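PDB 5O4J: HcgC, which catalyses the SAM-dependent C-methylation of a pyridinol precursor in biosynthesis of the iron-guanylylpyridinol cofactor of [Fe]-hydrogenase. Local coordinates for residues A[62-75]-A[84-96]. Sequence-based numbering, arbitrary orientation.
With SAH (S-adenosyl-L-homocysteine), chain E.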
loop_
_atom_site.group_PDB
_atom_site.type_symbol
_atom_site.label_atom_id
_atom_site.label_comp_id
_atom_site.label_asym_id
_atom_site.label_seq_id
_atom_site.Cartn_x
_atom_site.Cartn_y
_atom_site.Cartn_z
ATOM N N LEU A 62 -36.398 19.283 -1.623
ATOM C CA LEU A 62 -37.842 19.498 -1.560
ATOM C C LEU A 62 -38.239 20.442 -0.435
ATOM O O LEU A 62 -39.241 21.158 -0.557
ATOM C CB LEU A 62 -38.553 18.157 -1.403
ATOM C CG LEU A 62 -38.513 17.262 -2.641
ATOM C CD1 LEU A 62 -38.946 15.864 -2.280
ATOM C CD2 LEU A 62 -39.409 17.839 -3.722
ATOM N N LYS A 63 -37.488 20.455 0.666
ATOM C CA LYS A 63 -37.861 21.295 1.799
ATOM C C LYS A 63 -37.906 22.764 1.398
ATOM O O LYS A 63 -38.897 23.459 1.651
ATOM C CB LYS A 63 -36.889 21.075 2.958
ATOM C CG LYS A 63 -37.197 21.915 4.199
ATOM C CD LYS A 63 -35.964 22.076 5.068
ATOM C CE LYS A 63 -36.165 23.145 6.126
ATOM N NZ LYS A 63 -34.932 23.360 6.932
ATOM N N ASP A 64 -36.847 23.248 0.757
ATOM C CA ASP A 64 -36.712 24.662 0.450
ATOM C C ASP A 64 -37.013 25.014 -1.000
ATOM O O ASP A 64 -37.031 26.205 -1.333
ATOM C CB ASP A 64 -35.297 25.133 0.790
ATOM C CG ASP A 64 -35.033 25.145 2.283
ATOM O OD1 ASP A 64 -36.011 25.150 3.057
ATOM O OD2 ASP A 64 -33.850 25.174 2.674
ATOM N N CYS A 65 -37.252 24.029 -1.860
ATOM C CA CYS A 65 -37.537 24.266 -3.270
ATOM C C CYS A 65 -38.968 23.830 -3.554
ATOM O O CYS A 65 -39.331 22.680 -3.289
ATOM C CB CYS A 65 -36.552 23.506 -4.161
ATOM S SG CYS A 65 -34.832 23.991 -3.939
ATOM N N GLU A 66 -39.776 24.752 -4.086
ATOM C CA GLU A 66 -41.184 24.457 -4.347
ATOM C C GLU A 66 -41.342 23.334 -5.367
ATOM O O GLU A 66 -42.149 22.417 -5.177
ATOM C CB GLU A 66 -41.894 25.720 -4.836
ATOM C CG GLU A 66 -42.063 26.795 -3.771
ATOM C CD GLU A 66 -42.756 28.043 -4.299
ATOM O OE1 GLU A 66 -43.622 27.916 -5.191
ATOM O OE2 GLU A 66 -42.432 29.151 -3.820
ATOM N N GLU A 67 -40.556 23.372 -6.436
ATOM C CA GLU A 67 -40.568 22.341 -7.465
ATOM C C GLU A 67 -39.144 21.874 -7.703
ATOM O O GLU A 67 -38.223 22.692 -7.788
ATOM C CB GLU A 67 -41.165 22.867 -8.771
ATOM C CG GLU A 67 -41.382 21.804 -9.839
ATOM C CD GLU A 67 -41.860 22.393 -11.154
ATOM O OE1 GLU A 67 -42.505 21.665 -11.936
ATOM O OE2 GLU A 67 -41.593 23.590 -11.405
ATOM N N VAL A 68 -38.963 20.559 -7.785
ATOM C CA VAL A 68 -37.657 19.966 -8.040
ATOM C C VAL A 68 -37.791 19.039 -9.236
ATOM O O VAL A 68 -38.633 18.135 -9.233
ATOM C CB VAL A 68 -37.109 19.208 -6.820
ATOM C CG1 VAL A 68 -35.750 18.587 -7.150
ATOM C CG2 VAL A 68 -36.986 20.150 -5.632
ATOM N N ILE A 69 -36.965 19.264 -10.250
ATOM C CA ILE A 69 -36.958 18.463 -11.464
ATOM C C ILE A 69 -35.596 17.810 -11.612
ATOM O O ILE A 69 -34.566 18.487 -11.530
ATOM C CB ILE A 69 -37.264 19.315 -12.701
ATOM C CG1 ILE A 69 -38.599 20.044 -12.532
ATOM C CG2 ILE A 69 -37.257 18.436 -13.942
ATOM C CD1 ILE A 69 -38.749 21.227 -13.443
ATOM N N ILE A 70 -35.594 16.503 -11.842
ATOM C CA ILE A 70 -34.397 15.764 -12.223
ATOM C C ILE A 70 -34.414 15.611 -13.734
ATOM O O ILE A 70 -35.428 15.197 -14.307
ATOM C CB ILE A 70 -34.345 14.387 -11.539
ATOM C CG1 ILE A 70 -33.801 14.509 -10.111
ATOM C CG2 ILE A 70 -33.514 13.385 -12.371
ATOM C CD1 ILE A 70 -32.300 14.246 -9.974
ATOM N N VAL A 71 -33.292 15.921 -14.377
ATOM C CA VAL A 71 -33.137 15.736 -15.811
ATOM C C VAL A 71 -32.029 14.725 -16.026
ATOM O O VAL A 71 -30.948 14.856 -15.443
ATOM C CB VAL A 71 -32.815 17.049 -16.545
ATOM C CG1 VAL A 71 -32.588 16.783 -18.041
ATOM C CG2 VAL A 71 -33.924 18.062 -16.325
ATOM N N ASP A 72 -32.302 13.716 -16.850
ATOM C CA ASP A 72 -31.274 12.769 -17.229
ATOM C C ASP A 72 -31.416 12.426 -18.699
ATOM O O ASP A 72 -32.530 12.315 -19.219
ATOM C CB ASP A 72 -31.326 11.493 -16.400
ATOM C CG ASP A 72 -29.977 10.795 -16.350
ATOM O OD1 ASP A 72 -29.585 10.178 -17.361
ATOM O OD2 ASP A 72 -29.286 10.921 -15.316
ATOM N N ILE A 73 -30.269 12.268 -19.359
ATOM C CA ILE A 73 -30.251 11.875 -20.760
ATOM C C ILE A 73 -30.797 10.469 -20.952
ATOM O O ILE A 73 -31.255 10.129 -22.046
ATOM C CB ILE A 73 -28.816 12.024 -21.312
ATOM C CG1 ILE A 73 -28.820 11.987 -22.844
ATOM C CG2 ILE A 73 -27.882 10.950 -20.747
ATOM C CD1 ILE A 73 -27.526 12.494 -23.448
ATOM N N GLN A 74 -30.788 9.643 -19.897
ATOM C CA GLN A 74 -31.296 8.279 -19.953
ATOM C C GLN A 74 -32.731 8.252 -19.447
ATOM O O GLN A 74 -32.950 8.422 -18.236
ATOM C CB GLN A 74 -30.427 7.351 -19.104
ATOM C CG GLN A 74 -28.975 7.277 -19.526
ATOM C CD GLN A 74 -28.759 6.345 -20.706
ATOM O OE1 GLN A 74 -29.472 5.352 -20.867
ATOM N NE2 GLN A 74 -27.767 6.657 -21.535
ATOM N N PRO A 75 -33.734 8.039 -20.302
ATOM C CA PRO A 75 -35.117 8.039 -19.796
ATOM C C PRO A 75 -35.397 6.959 -18.764
ATOM O O PRO A 75 -36.231 7.182 -17.878
ATOM C CB PRO A 75 -35.961 7.847 -21.069
ATOM C CG PRO A 75 -35.031 7.340 -22.097
ATOM C CD PRO A 75 -33.687 7.903 -21.768
ATOM N N ASP A 84 -42.707 10.288 -6.091
ATOM C CA ASP A 84 -43.310 11.182 -7.068
ATOM C C ASP A 84 -43.111 12.660 -6.756
ATOM O O ASP A 84 -43.429 13.496 -7.609
ATOM C CB ASP A 84 -44.808 10.886 -7.179
ATOM C CG ASP A 84 -45.089 9.506 -7.747
ATOM O OD1 ASP A 84 -44.375 9.090 -8.682
ATOM O OD2 ASP A 84 -46.029 8.840 -7.260
ATOM N N GLY A 85 -42.620 13.017 -5.567
ATOM C CA GLY A 85 -42.424 14.428 -5.282
ATOM C C GLY A 85 -41.396 15.092 -6.176
ATOM O O GLY A 85 -41.354 16.325 -6.251
ATOM N N ILE A 86 -40.563 14.304 -6.852
ATOM C CA ILE A 86 -39.592 14.807 -7.817
ATOM C C ILE A 86 -40.116 14.539 -9.217
ATOM O O ILE A 86 -40.526 13.415 -9.523
ATOM C CB ILE A 86 -38.202 14.173 -7.626
ATOM C CG1 ILE A 86 -37.640 14.499 -6.240
ATOM C CG2 ILE A 86 -37.244 14.622 -8.730
ATOM C CD1 ILE A 86 -36.516 13.580 -5.833
ATOM N N LYS A 87 -40.117 15.570 -10.058
ATOM C CA LYS A 87 -40.470 15.421 -11.464
ATOM C C LYS A 87 -39.254 14.957 -12.260
ATOM O O LYS A 87 -38.137 15.433 -12.042
ATOM C CB LYS A 87 -40.990 16.760 -12.006
ATOM C CG LYS A 87 -41.050 16.907 -13.529
ATOM C CD LYS A 87 -42.136 16.057 -14.167
ATOM C CE LYS A 87 -43.445 16.829 -14.280
ATOM N NZ LYS A 87 -44.523 16.014 -14.907
ATOM N N PHE A 88 -39.466 14.020 -13.181
ATOM C CA PHE A 88 -38.401 13.542 -14.052
ATOM C C PHE A 88 -38.649 14.006 -15.477
ATOM O O PHE A 88 -39.765 13.897 -15.991
ATOM C CB PHE A 88 -38.288 12.015 -14.039
ATOM C CG PHE A 88 -37.156 11.479 -14.888
ATOM C CD1 PHE A 88 -35.890 11.323 -14.357
ATOM C CD2 PHE A 88 -37.364 11.127 -16.211
ATOM C CE1 PHE A 88 -34.850 10.830 -15.121
ATOM C CE2 PHE A 88 -36.333 10.641 -16.986
ATOM C CZ PHE A 88 -35.068 10.487 -16.440
ATOM N N MET A 89 -37.588 14.478 -16.122
ATOM C CA MET A 89 -37.617 14.874 -17.522
ATOM C C MET A 89 -36.398 14.282 -18.195
ATOM O O MET A 89 -35.291 14.393 -17.665
ATOM C CB MET A 89 -37.572 16.398 -17.685
ATOM C CG MET A 89 -38.794 17.157 -17.245
ATOM S SD MET A 89 -38.783 18.728 -18.121
ATOM C CE MET A 89 -37.910 19.807 -17.012
ATOM N N ASP A 90 -36.581 13.669 -19.361
ATOM C CA ASP A 90 -35.395 13.304 -20.110
ATOM C C ASP A 90 -34.869 14.538 -20.836
ATOM O O ASP A 90 -35.557 15.556 -20.973
ATOM C CB ASP A 90 -35.671 12.150 -21.083
ATOM C CG ASP A 90 -36.727 12.482 -22.120
ATOM O OD1 ASP A 90 -36.557 13.476 -22.853
ATOM O OD2 ASP A 90 -37.720 11.728 -22.213
ATOM N N LEU A 91 -33.608 14.453 -21.257
ATOM C CA LEU A 91 -32.948 15.618 -21.831
ATOM C C LEU A 91 -33.720 16.146 -23.035
ATOM O O LEU A 91 -33.852 17.360 -23.214
ATOM C CB LEU A 91 -31.511 15.262 -22.205
ATOM C CG LEU A 91 -30.617 16.408 -22.674
ATOM C CD1 LEU A 91 -30.521 17.490 -21.610
ATOM C CD2 LEU A 91 -29.237 15.893 -23.029
ATOM N N ASN A 92 -34.243 15.246 -23.869
ATOM C CA ASN A 92 -35.022 15.676 -25.027
ATOM C C ASN A 92 -36.268 16.441 -24.604
ATOM O O ASN A 92 -36.596 17.480 -25.189
ATOM C CB ASN A 92 -35.410 14.469 -25.881
ATOM C CG ASN A 92 -34.752 14.484 -27.243
ATOM O OD1 ASN A 92 -35.245 15.119 -28.174
ATOM N ND2 ASN A 92 -33.631 13.781 -27.367
ATOM N N LYS A 93 -36.981 15.943 -23.589
ATOM C CA LYS A 93 -38.189 16.623 -23.132
ATOM C C LYS A 93 -37.867 17.996 -22.557
ATOM O O LYS A 93 -38.649 18.944 -22.713
ATOM C CB LYS A 93 -38.911 15.771 -22.089
ATOM C CG LYS A 93 -40.229 16.371 -21.624
ATOM C CD LYS A 93 -40.829 15.614 -20.458
ATOM C CE LYS A 93 -42.142 16.252 -20.033
ATOM N NZ LYS A 93 -42.766 15.567 -18.868
ATOM N N LEU A 94 -36.733 18.123 -21.866
ATOM C CA LEU A 94 -36.335 19.427 -21.348
ATOM C C LEU A 94 -36.056 20.393 -22.488
ATOM O O LEU A 94 -36.584 21.511 -22.520
ATOM C CB LEU A 94 -35.085 19.295 -20.477
ATOM C CG LEU A 94 -34.450 20.634 -20.078
ATOM C CD1 LEU A 94 -35.208 21.257 -18.915
ATOM C CD2 LEU A 94 -32.980 20.468 -19.780
ATOM N N GLN A 95 -35.195 19.980 -23.422
ATOM C CA GLN A 95 -34.786 20.861 -24.505
ATOM C C GLN A 95 -35.970 21.277 -25.365
ATOM O O GLN A 95 -35.960 22.367 -25.949
ATOM C CB GLN A 95 -33.709 20.166 -25.336
ATOM C CG GLN A 95 -32.387 20.065 -24.588
ATOM C CD GLN A 95 -31.267 19.481 -25.418
ATOM O OE1 GLN A 95 -31.463 18.528 -26.170
ATOM N NE2 GLN A 95 -30.076 20.055 -25.283
ATOM N N LEU A 96 -37.002 20.435 -25.444
ATOM C CA LEU A 96 -38.223 20.819 -26.142
ATOM C C LEU A 96 -39.068 21.776 -25.306
ATOM O O LEU A 96 -39.616 22.747 -25.841
ATOM C CB LEU A 96 -39.028 19.571 -26.507
ATOM C CG LEU A 96 -40.341 19.787 -27.266
ATOM C CD1 LEU A 96 -40.105 20.346 -28.663
ATOM C CD2 LEU A 96 -41.095 18.482 -27.348
HETATM N N SAH E . -21.177 12.583 -10.113
HETATM C CA SAH E . -22.255 11.559 -9.965
HETATM C CB SAH E . -22.173 10.561 -11.118
HETATM C CG SAH E . -22.761 11.139 -12.404
HETATM S SD SAH E . -22.802 9.942 -13.714
HETATM C C SAH E . -22.137 10.806 -8.671
HETATM O O SAH E . -22.966 9.894 -8.428
HETATM O OXT SAH E . -21.211 11.112 -7.909
HETATM C "C5'" SAH E . -23.599 10.855 -15.001
HETATM C "C4'" SAH E . -25.113 10.933 -14.836
HETATM O "O4'" SAH E . -25.594 12.048 -15.598
HETATM C "C3'" SAH E . -25.801 9.712 -15.415
HETATM O "O3'" SAH E . -27.048 9.455 -14.749
HETATM C "C2'" SAH E . -26.000 10.128 -16.852
HETATM O "O2'" SAH E . -27.014 9.394 -17.547
HETATM C "C1'" SAH E . -26.378 11.583 -16.701
HETATM N N9 SAH E . -26.026 12.419 -17.859
HETATM C C8 SAH E . -24.903 12.339 -18.608
HETATM N N7 SAH E . -24.923 13.304 -19.563
HETATM C C5 SAH E . -26.059 14.010 -19.397
HETATM C C6 SAH E . -26.695 15.167 -20.054
HETATM N N6 SAH E . -26.094 15.764 -21.108
HETATM N N1 SAH E . -27.881 15.587 -19.572
HETATM C C2 SAH E . -28.482 15.008 -18.523
HETATM N N3 SAH E . -27.967 13.949 -17.876
HETATM C C4 SAH E . -26.780 13.427 -18.271
HETATM O O HOH W 1 -41.304 18.929 -7.359
HETATM O O HOH W 2 -32.818 12.209 -23.514
#
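Phe88 lies over the face of the sheet that carries Ile70 and Asp72, its ring extending to the turn at Gln74 and Pro75, with CG anti to the backbone N (chi1 -178°). The ring meets these neighbours by different parts: CD1 packs obliquely on Ile70 CG2 at 3.7 Å, CE1 lies against Asp72 CB, and Gln74 O sits at the ring edge, near its plane, 3.5 Å from CZ. On the other face of the sheet, Met89 bends at chi3 (-91°) and brings CE to 3.4 Å from Ile69 CG2, a tight carbon pair, while Ile69 and Lys87 run side by side and point the same way. Between these two sets of side chains, strands 67-72 and 87-90 pair in parallel: Lys87 and Met89 are hydrogen-bonded through both N and O to Val68, Ile70 and Asp72, the Ile70 N to Lys87 O bond being 2.8 Å long. Within this chain, strand 87-90 is the outermost strand of the mixed sheet of this Rossmann-like methyltransferase, and strand 65-72 ends at the cofactor site. There Asp72 grips the S-adenosyl-L-homocysteine ribose with both carboxylate oxygens, OD1 to O2' and OD2 to O3', each at 2.7 Å. Its orientation is fixed by an Asx turn, Gln74 N donating to the anti lone pair of OD1 at 2.9 Å, and by Ala50 N at OD2. Across from it, Asp90 N-caps helix 91-99, OD1 accepting from Lys93 N at 2.6 Å. The first turn of that helix presents Leu91, whose CD2 touches Ile73 CD1 and also lies 3.7 Å from adenine N6.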